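PDB 6A97: MHC class I-like protein MILL2 from Mus musculus, which binds heparan sulfate proteoglycans on the surface of fibroblasts as a GPI-anchored relative of MHC class I molecules. Local coordinates for residues 243-248 / 262-267; 219-224 / 231-236; 24-29 / 114-119. All coordinates share one frame; numbering follows the deposited sequence.

Interaction 1: residues 243-248 / 262-267; sequences QQKTFR and ARVSIR. With SO4 (sulfate ion), chain E.
Between the two sheets of the immunoglobulin C1-set domain, F247 on strand 240-247 faces A262 on strand 260-268. The methyl group of A262 lies almost over the middle of the phenyl ring, a CH-pi contact in which A262 CB is 3.6 Å from the centroid of the F247 ring and 10° off its normal. The ring tip is turned to the opposite strand: F247 CZ comes within 3.3 Å of the carbonyl O of R263, and V264 CG2 sits at the ring edge, near its plane. With CG anti to its carbonyl carbon (chi1 -61°), F247 carries the ring across to this position.

The two strands run antiparallel in direction but belong to facing layers of the beta sandwich; the axes of segments 243-247 and 262-267 approach to 8.1 Å, so no backbone bonds join them and side chains fill the gap. V264 lies at the middle of the contact and divides its methyls between the partners. Its CG2 is 3.6 Å from K245 CD, while CG1 packs against Q243 CG; further along, I266 CG2 meets Q243 CB at 3.7 Å.

Polar chemistry takes over at the Q243 end, where the amide bridges the layers through a water: Q243 NE2 donates to it (2.7 Å to the water O), and the water donates in turn to S265 O and to a sulfate oxygen. The backbone N of R267 binds sulfate O1 at 3.0 Å in a fairly straight bond (165°). This ion, probably from the crystallisation liquor, is also held by R61 N, E62 N and T63 OG1 of the second subunit.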
# COMPACT_ATOMS: atom_id res chain seq x y z
N GLN A 243 -6.14 7.98 3.80
CA GLN A 243 -5.99 6.69 4.46
C GLN A 243 -5.13 5.80 3.57
O GLN A 243 -5.31 5.77 2.36
CB GLN A 243 -7.35 6.04 4.73
CG GLN A 243 -7.27 4.69 5.44
CD GLN A 243 -6.62 4.78 6.82
OE1 GLN A 243 -5.39 4.75 6.95
NE2 GLN A 243 -7.44 4.89 7.86
N GLN A 244 -4.19 5.10 4.19
CA GLN A 244 -3.25 4.26 3.47
C GLN A 244 -3.03 2.96 4.22
O GLN A 244 -2.88 2.95 5.44
CB GLN A 244 -1.92 5.00 3.28
CG GLN A 244 -0.93 4.35 2.30
CD GLN A 244 -0.19 3.17 2.90
OE1 GLN A 244 -0.00 3.09 4.12
NE2 GLN A 244 0.23 2.24 2.05
N LYS A 245 -3.03 1.85 3.49
CA LYS A 245 -2.73 0.55 4.09
C LYS A 245 -1.84 -0.28 3.18
O LYS A 245 -2.12 -0.44 1.99
CB LYS A 245 -4.01 -0.21 4.42
CG LYS A 245 -4.59 0.11 5.79
CD LYS A 245 -6.02 -0.37 5.92
CE LYS A 245 -6.65 0.11 7.22
NZ LYS A 245 -6.49 -0.89 8.31
N THR A 246 -0.76 -0.80 3.75
CA THR A 246 0.11 -1.74 3.06
C THR A 246 -0.20 -3.16 3.53
O THR A 246 -0.14 -3.45 4.73
CB THR A 246 1.60 -1.42 3.29
OG1 THR A 246 1.89 -0.12 2.77
CG2 THR A 246 2.48 -2.46 2.61
N PHE A 247 -0.55 -4.03 2.60
CA PHE A 247 -0.90 -5.40 2.95
C PHE A 247 0.26 -6.34 2.69
O PHE A 247 0.95 -6.25 1.67
CB PHE A 247 -2.14 -5.85 2.18
CG PHE A 247 -3.36 -5.02 2.46
CD1 PHE A 247 -3.62 -3.87 1.73
CD2 PHE A 247 -4.24 -5.39 3.47
CE1 PHE A 247 -4.74 -3.10 2.00
CE2 PHE A 247 -5.36 -4.62 3.75
CZ PHE A 247 -5.61 -3.48 3.01
N ARG A 248 0.49 -7.25 3.64
CA ARG A 248 1.58 -8.21 3.52
C ARG A 248 1.08 -9.62 3.83
O ARG A 248 -0.12 -9.83 4.03
CB ARG A 248 2.73 -7.83 4.45
CG ARG A 248 3.44 -6.55 4.04
CD ARG A 248 4.56 -6.19 5.00
NE ARG A 248 5.22 -4.94 4.63
CZ ARG A 248 4.88 -3.75 5.12
NH1 ARG A 248 3.90 -3.64 6.01
NH2 ARG A 248 5.54 -2.66 4.73
N ALA A 262 -7.89 -7.38 -0.76
CA ALA A 262 -7.65 -6.39 0.28
C ALA A 262 -8.80 -5.39 0.36
O ALA A 262 -9.63 -5.31 -0.55
CB ALA A 262 -6.33 -5.67 0.04
N ARG A 263 -8.85 -4.62 1.44
CA ARG A 263 -9.98 -3.75 1.69
C ARG A 263 -9.58 -2.56 2.57
O ARG A 263 -8.83 -2.72 3.53
CB ARG A 263 -11.11 -4.55 2.35
CG ARG A 263 -12.18 -3.72 3.05
CD ARG A 263 -13.23 -4.63 3.68
NE ARG A 263 -12.65 -5.55 4.64
CZ ARG A 263 -13.26 -6.64 5.10
NH1 ARG A 263 -14.48 -6.96 4.68
NH2 ARG A 263 -12.65 -7.42 5.98
N VAL A 264 -10.05 -1.37 2.20
CA VAL A 264 -9.88 -0.17 3.02
C VAL A 264 -11.14 0.67 2.94
O VAL A 264 -11.65 0.93 1.84
CB VAL A 264 -8.66 0.69 2.59
CG1 VAL A 264 -8.49 1.87 3.54
CG2 VAL A 264 -7.39 -0.12 2.57
N SER A 265 -11.65 1.10 4.09
CA SER A 265 -12.83 1.94 4.12
C SER A 265 -12.55 3.29 4.79
O SER A 265 -11.65 3.40 5.61
CB SER A 265 -13.98 1.24 4.85
OG SER A 265 -14.44 0.13 4.09
N ILE A 266 -13.34 4.30 4.41
CA ILE A 266 -13.32 5.60 5.06
C ILE A 266 -14.74 6.11 5.19
O ILE A 266 -15.64 5.65 4.48
CB ILE A 266 -12.49 6.65 4.28
CG1 ILE A 266 -13.00 6.77 2.85
CG2 ILE A 266 -11.00 6.28 4.30
CD1 ILE A 266 -12.32 7.85 2.03
N ARG A 267 -14.95 7.07 6.09
CA ARG A 267 -16.25 7.70 6.23
C ARG A 267 -16.16 9.15 5.80
O ARG A 267 -15.27 9.88 6.23
CB ARG A 267 -16.76 7.59 7.67
CG ARG A 267 -17.13 6.17 8.06
CD ARG A 267 -16.56 5.81 9.42
NE ARG A 267 -16.02 4.46 9.42
CZ ARG A 267 -14.80 4.15 8.98
NH1 ARG A 267 -14.00 5.09 8.51
NH2 ARG A 267 -14.38 2.89 9.02
S SO4 E . -12.45 7.40 9.13
O1 SO4 E . -12.49 7.51 7.68
O2 SO4 E . -11.66 8.49 9.69
O3 SO4 E . -11.83 6.13 9.51
O4 SO4 E . -13.81 7.45 9.65
O HOH W 1 -10.11 4.79 7.76

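Interaction 2: residues 219-224 / 231-236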
# COMPACT_ATOMS: atom_id res chain seq x y z
N LEU A 219 -17.26 4.75 2.31
CA LEU A 219 -16.69 4.36 1.03
C LEU A 219 -15.78 3.16 1.24
O LEU A 219 -14.86 3.22 2.05
CB LEU A 219 -15.91 5.51 0.40
CG LEU A 219 -16.67 6.81 0.13
CD1 LEU A 219 -15.72 7.89 -0.38
CD2 LEU A 219 -17.79 6.57 -0.85
N THR A 220 -16.04 2.08 0.52
CA THR A 220 -15.21 0.89 0.67
C THR A 220 -14.52 0.53 -0.64
O THR A 220 -15.17 0.33 -1.67
CB THR A 220 -16.02 -0.31 1.16
OG1 THR A 220 -16.62 0.01 2.42
CG2 THR A 220 -15.13 -1.54 1.31
N CYS A 221 -13.20 0.46 -0.59
CA CYS A 221 -12.41 0.06 -1.73
C CYS A 221 -11.91 -1.37 -1.56
O CYS A 221 -11.30 -1.69 -0.54
CB CYS A 221 -11.23 1.01 -1.92
SG CYS A 221 -10.15 0.57 -3.27
N ARG A 222 -12.19 -2.22 -2.54
CA ARG A 222 -11.71 -3.60 -2.50
C ARG A 222 -10.86 -3.93 -3.72
O ARG A 222 -11.21 -3.58 -4.84
CB ARG A 222 -12.87 -4.59 -2.42
CG ARG A 222 -13.71 -4.47 -1.16
CD ARG A 222 -14.89 -5.43 -1.20
NE ARG A 222 -14.45 -6.82 -1.07
CZ ARG A 222 -15.26 -7.87 -1.11
NH1 ARG A 222 -16.57 -7.71 -1.30
NH2 ARG A 222 -14.77 -9.10 -0.98
N ALA A 223 -9.73 -4.60 -3.49
CA ALA A 223 -8.89 -5.07 -4.57
C ALA A 223 -8.97 -6.58 -4.65
O ALA A 223 -8.80 -7.26 -3.64
CB ALA A 223 -7.45 -4.62 -4.37
N PHE A 224 -9.25 -7.11 -5.83
CA PHE A 224 -9.37 -8.55 -6.04
C PHE A 224 -8.28 -9.08 -6.95
O PHE A 224 -7.62 -8.32 -7.66
CB PHE A 224 -10.73 -8.91 -6.65
CG PHE A 224 -11.91 -8.56 -5.79
CD1 PHE A 224 -12.46 -7.29 -5.84
CD2 PHE A 224 -12.48 -9.49 -4.94
CE1 PHE A 224 -13.55 -6.96 -5.06
CE2 PHE A 224 -13.57 -9.17 -4.15
CZ PHE A 224 -14.11 -7.90 -4.22
N ALA A 231 0.45 -5.77 -1.50
CA ALA A 231 -0.35 -4.74 -2.15
C ALA A 231 -0.50 -3.53 -1.23
O ALA A 231 -0.37 -3.65 -0.01
CB ALA A 231 -1.71 -5.28 -2.54
N THR A 232 -0.75 -2.37 -1.82
CA THR A 232 -1.08 -1.19 -1.04
C THR A 232 -2.33 -0.54 -1.60
O THR A 232 -2.51 -0.44 -2.81
CB THR A 232 0.07 -0.15 -1.03
OG1 THR A 232 0.31 0.32 -2.36
CG2 THR A 232 1.34 -0.76 -0.47
N LEU A 233 -3.21 -0.12 -0.69
CA LEU A 233 -4.40 0.64 -1.05
C LEU A 233 -4.33 1.99 -0.36
O LEU A 233 -3.97 2.08 0.82
CB LEU A 233 -5.68 -0.09 -0.65
CG LEU A 233 -6.13 -1.27 -1.49
CD1 LEU A 233 -7.30 -1.96 -0.82
CD2 LEU A 233 -6.52 -0.81 -2.90
N VAL A 234 -4.66 3.05 -1.09
CA VAL A 234 -4.68 4.38 -0.50
C VAL A 234 -5.93 5.12 -0.96
O VAL A 234 -6.29 5.09 -2.13
CB VAL A 234 -3.41 5.19 -0.87
CG1 VAL A 234 -3.17 5.19 -2.37
CG2 VAL A 234 -3.50 6.62 -0.35
N TRP A 235 -6.61 5.75 -0.01
CA TRP A 235 -7.69 6.67 -0.34
C TRP A 235 -7.10 8.06 -0.54
O TRP A 235 -6.32 8.53 0.29
CB TRP A 235 -8.76 6.69 0.75
CG TRP A 235 -9.82 5.65 0.57
CD1 TRP A 235 -10.00 4.51 1.30
CD2 TRP A 235 -10.85 5.65 -0.43
NE1 TRP A 235 -11.08 3.81 0.83
CE2 TRP A 235 -11.62 4.49 -0.23
CE3 TRP A 235 -11.20 6.52 -1.47
CZ2 TRP A 235 -12.71 4.17 -1.04
CZ3 TRP A 235 -12.28 6.20 -2.27
CH2 TRP A 235 -13.03 5.04 -2.05
N LEU A 236 -7.47 8.70 -1.65
CA LEU A 236 -6.93 10.00 -2.00
C LEU A 236 -8.02 11.06 -2.02
O LEU A 236 -9.09 10.84 -2.60
CB LEU A 236 -6.23 9.94 -3.36
CG LEU A 236 -5.02 9.01 -3.49
CD1 LEU A 236 -4.67 8.79 -4.96
CD2 LEU A 236 -3.83 9.56 -2.74
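C221 and W235 meet in the heart of the alpha-3 immunoglobulin domain, where C221 CB rests 3.6 Å from W235 CZ2. The approach is oblique, neither squarely over the indole face nor at its rim, and the sulfur stands further off, with C221 SG 5.5 Å from the centroid of the six-membered ring in a slanted sulfur-aromatic contact. L219 adds its CB at 3.8 Å from the same CZ2, so two alternate residues of one strand meet the benzo end of the indole. On the other flank of the cysteine, L233 CD2 touches C221 SG at 3.9 Å and reaches A223 CB at 4.2 Å.

Two features outside the segments position this shell. C221 SG, anti to its own backbone N (chi1 178°), is turned inward to the disulfide with C278. The indole N-H, a polar group in a buried setting, is satisfied by the carbonyl O of V264, which helps to hold the ring in its rotation. The intersheet disulfide packed against a core tryptophan is a hallmark of the immunoglobulin fold.

Strands 217-226 and 231-237 lie in facing sheets, and the axes of segments 219-224 and 231-236 come within 8.8 Å at their closest approach. Strand 217-226 is flanked by 204-210 and 260-268, strand 231-237 by 240-247 and 276-282; L233 also packs on A262 and L280, and W235 on I266 and V242.

Interaction 3: residues 24-29 / 114-119; sequences TLRYNV and QATLGC
The flat groups of Y27 and R26 both turn an edge to the 114-119 strand. At the rim of the Y27 ring, in its plane, lies the carbonyl O of L117, 3.5 Å from Y27 CD1, and L117 CD1 touches the same ring carbon at 3.6 Å. The R26 guanidinium offers NH2 to T116 OG1, which lies 15° out of the guanidinium plane.

These residues sit on the two central strands of the MHC class I platform, where the alpha-1 and alpha-2 halves join into one eight-stranded antiparallel sheet. Pairs of backbone bonds between L25 and C119, Y27 and L117, and V29 and A115 stitch the seam; that from Y27 N to L117 O is short, at 2.7 Å. L25, Y27, V29, A115, L117 and C119 project to the face covered by helices 75-96 and 171-193, where Y27 packs on V89 and H185, and C119 forms a disulfide with C182 of helix 171-193. The other face carries R26, N28 and T116; N28 and T116 also pack on aromatic side chains of the chain of another protein. G118 brings its CA within 3.2 Å of L25 O, a close C-H...O contact.

The T116 hydroxyl, with OG1 anti to the backbone N (chi1 -174°), is used both ways: it accepts from R26 NH2 at 2.9 Å and donates to N28 OD1, also at 2.9 Å, meeting that amide oxygen nearly head-on at 161°.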
# COMPACT_ATOMS: atom_id res chain seq x y z
N THR A 24 11.91 -18.23 -0.61
CA THR A 24 11.88 -18.75 0.75
C THR A 24 11.16 -20.09 0.83
O THR A 24 10.11 -20.30 0.21
CB THR A 24 11.20 -17.76 1.72
OG1 THR A 24 11.82 -16.47 1.59
CG2 THR A 24 11.34 -18.23 3.15
N LEU A 25 11.74 -21.01 1.60
CA LEU A 25 11.09 -22.27 1.94
C LEU A 25 10.85 -22.29 3.43
O LEU A 25 11.78 -22.08 4.21
CB LEU A 25 11.96 -23.46 1.52
CG LEU A 25 11.57 -24.83 2.09
CD1 LEU A 25 10.14 -25.19 1.71
CD2 LEU A 25 12.54 -25.91 1.62
N ARG A 26 9.61 -22.51 3.84
CA ARG A 26 9.27 -22.49 5.26
C ARG A 26 8.42 -23.68 5.67
O ARG A 26 7.41 -23.99 5.04
CB ARG A 26 8.53 -21.19 5.62
CG ARG A 26 8.14 -21.10 7.09
CD ARG A 26 7.36 -19.82 7.37
NE ARG A 26 8.14 -18.62 7.11
CZ ARG A 26 8.85 -17.96 8.03
NH1 ARG A 26 9.53 -16.87 7.69
NH2 ARG A 26 8.87 -18.39 9.28
N TYR A 27 8.85 -24.35 6.74
CA TYR A 27 8.10 -25.45 7.33
C TYR A 27 7.43 -24.94 8.59
O TYR A 27 8.11 -24.50 9.51
CB TYR A 27 9.02 -26.62 7.70
CG TYR A 27 9.82 -27.21 6.56
CD1 TYR A 27 10.99 -26.60 6.12
CD2 TYR A 27 9.43 -28.41 5.96
CE1 TYR A 27 11.75 -27.16 5.10
CE2 TYR A 27 10.17 -28.97 4.94
CZ TYR A 27 11.33 -28.34 4.51
OH TYR A 27 12.08 -28.89 3.49
N ASN A 28 6.10 -24.99 8.63
CA ASN A 28 5.37 -24.70 9.85
C ASN A 28 4.91 -26.01 10.48
O ASN A 28 4.06 -26.71 9.93
CB ASN A 28 4.18 -23.77 9.59
CG ASN A 28 4.59 -22.31 9.56
OD1 ASN A 28 5.77 -21.99 9.59
ND2 ASN A 28 3.61 -21.42 9.50
N VAL A 29 5.50 -26.35 11.63
CA VAL A 29 5.26 -27.63 12.27
C VAL A 29 4.52 -27.43 13.59
O VAL A 29 4.84 -26.51 14.36
CB VAL A 29 6.58 -28.39 12.54
CG1 VAL A 29 6.31 -29.74 13.18
CG2 VAL A 29 7.38 -28.55 11.26
N GLN A 114 5.15 -25.61 18.79
CA GLN A 114 5.22 -25.22 17.38
C GLN A 114 6.66 -25.02 16.95
O GLN A 114 7.53 -24.72 17.76
CB GLN A 114 4.45 -23.92 17.14
CG GLN A 114 2.95 -24.00 17.42
CD GLN A 114 2.31 -22.62 17.52
OE1 GLN A 114 2.14 -22.09 18.61
NE2 GLN A 114 1.97 -22.03 16.37
N ALA A 115 6.90 -25.17 15.65
CA ALA A 115 8.20 -24.86 15.10
C ALA A 115 8.03 -24.19 13.75
O ALA A 115 7.15 -24.55 12.98
CB ALA A 115 9.05 -26.13 14.96
N THR A 116 8.87 -23.20 13.47
CA THR A 116 8.95 -22.71 12.11
C THR A 116 10.42 -22.74 11.71
O THR A 116 11.30 -22.39 12.49
CB THR A 116 8.34 -21.30 11.93
OG1 THR A 116 8.33 -20.97 10.54
CG2 THR A 116 9.12 -20.22 12.71
N LEU A 117 10.68 -23.20 10.49
CA LEU A 117 12.06 -23.38 10.08
C LEU A 117 12.15 -23.38 8.57
O LEU A 117 11.14 -23.54 7.89
CB LEU A 117 12.61 -24.67 10.68
CG LEU A 117 12.01 -26.02 10.25
CD1 LEU A 117 12.85 -26.71 9.17
CD2 LEU A 117 11.74 -26.92 11.45
N GLY A 118 13.36 -23.20 8.06
CA GLY A 118 13.55 -23.23 6.62
C GLY A 118 14.75 -22.43 6.17
O GLY A 118 15.68 -22.21 6.94
N CYS A 119 14.73 -22.01 4.91
CA CYS A 119 15.88 -21.34 4.33
C CYS A 119 15.42 -20.31 3.31
O CYS A 119 14.32 -20.41 2.76
CB CYS A 119 16.83 -22.34 3.68
SG CYS A 119 16.09 -23.25 2.29

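Interactions 1 and 2 illustrate how an immunoglobulin sandwich is closed from within, whereas interaction 3 shows how a single sheet is sewn together. The first two join the same pair of sheets, with centres only 5 Å apart, and meet where F247 N and Q243 O probably bond to A231 O and W235 N. Interaction 2 is the buried centre, apolar and built around a disulfide; interaction 1 runs outward to water, an ion and a second subunit. Interaction 3, about 29 Å from interaction 1 between centres, lies in the platform domain; although buried, it depends on backbone hydrogen bonds and a polar side-chain network between adjacent strands.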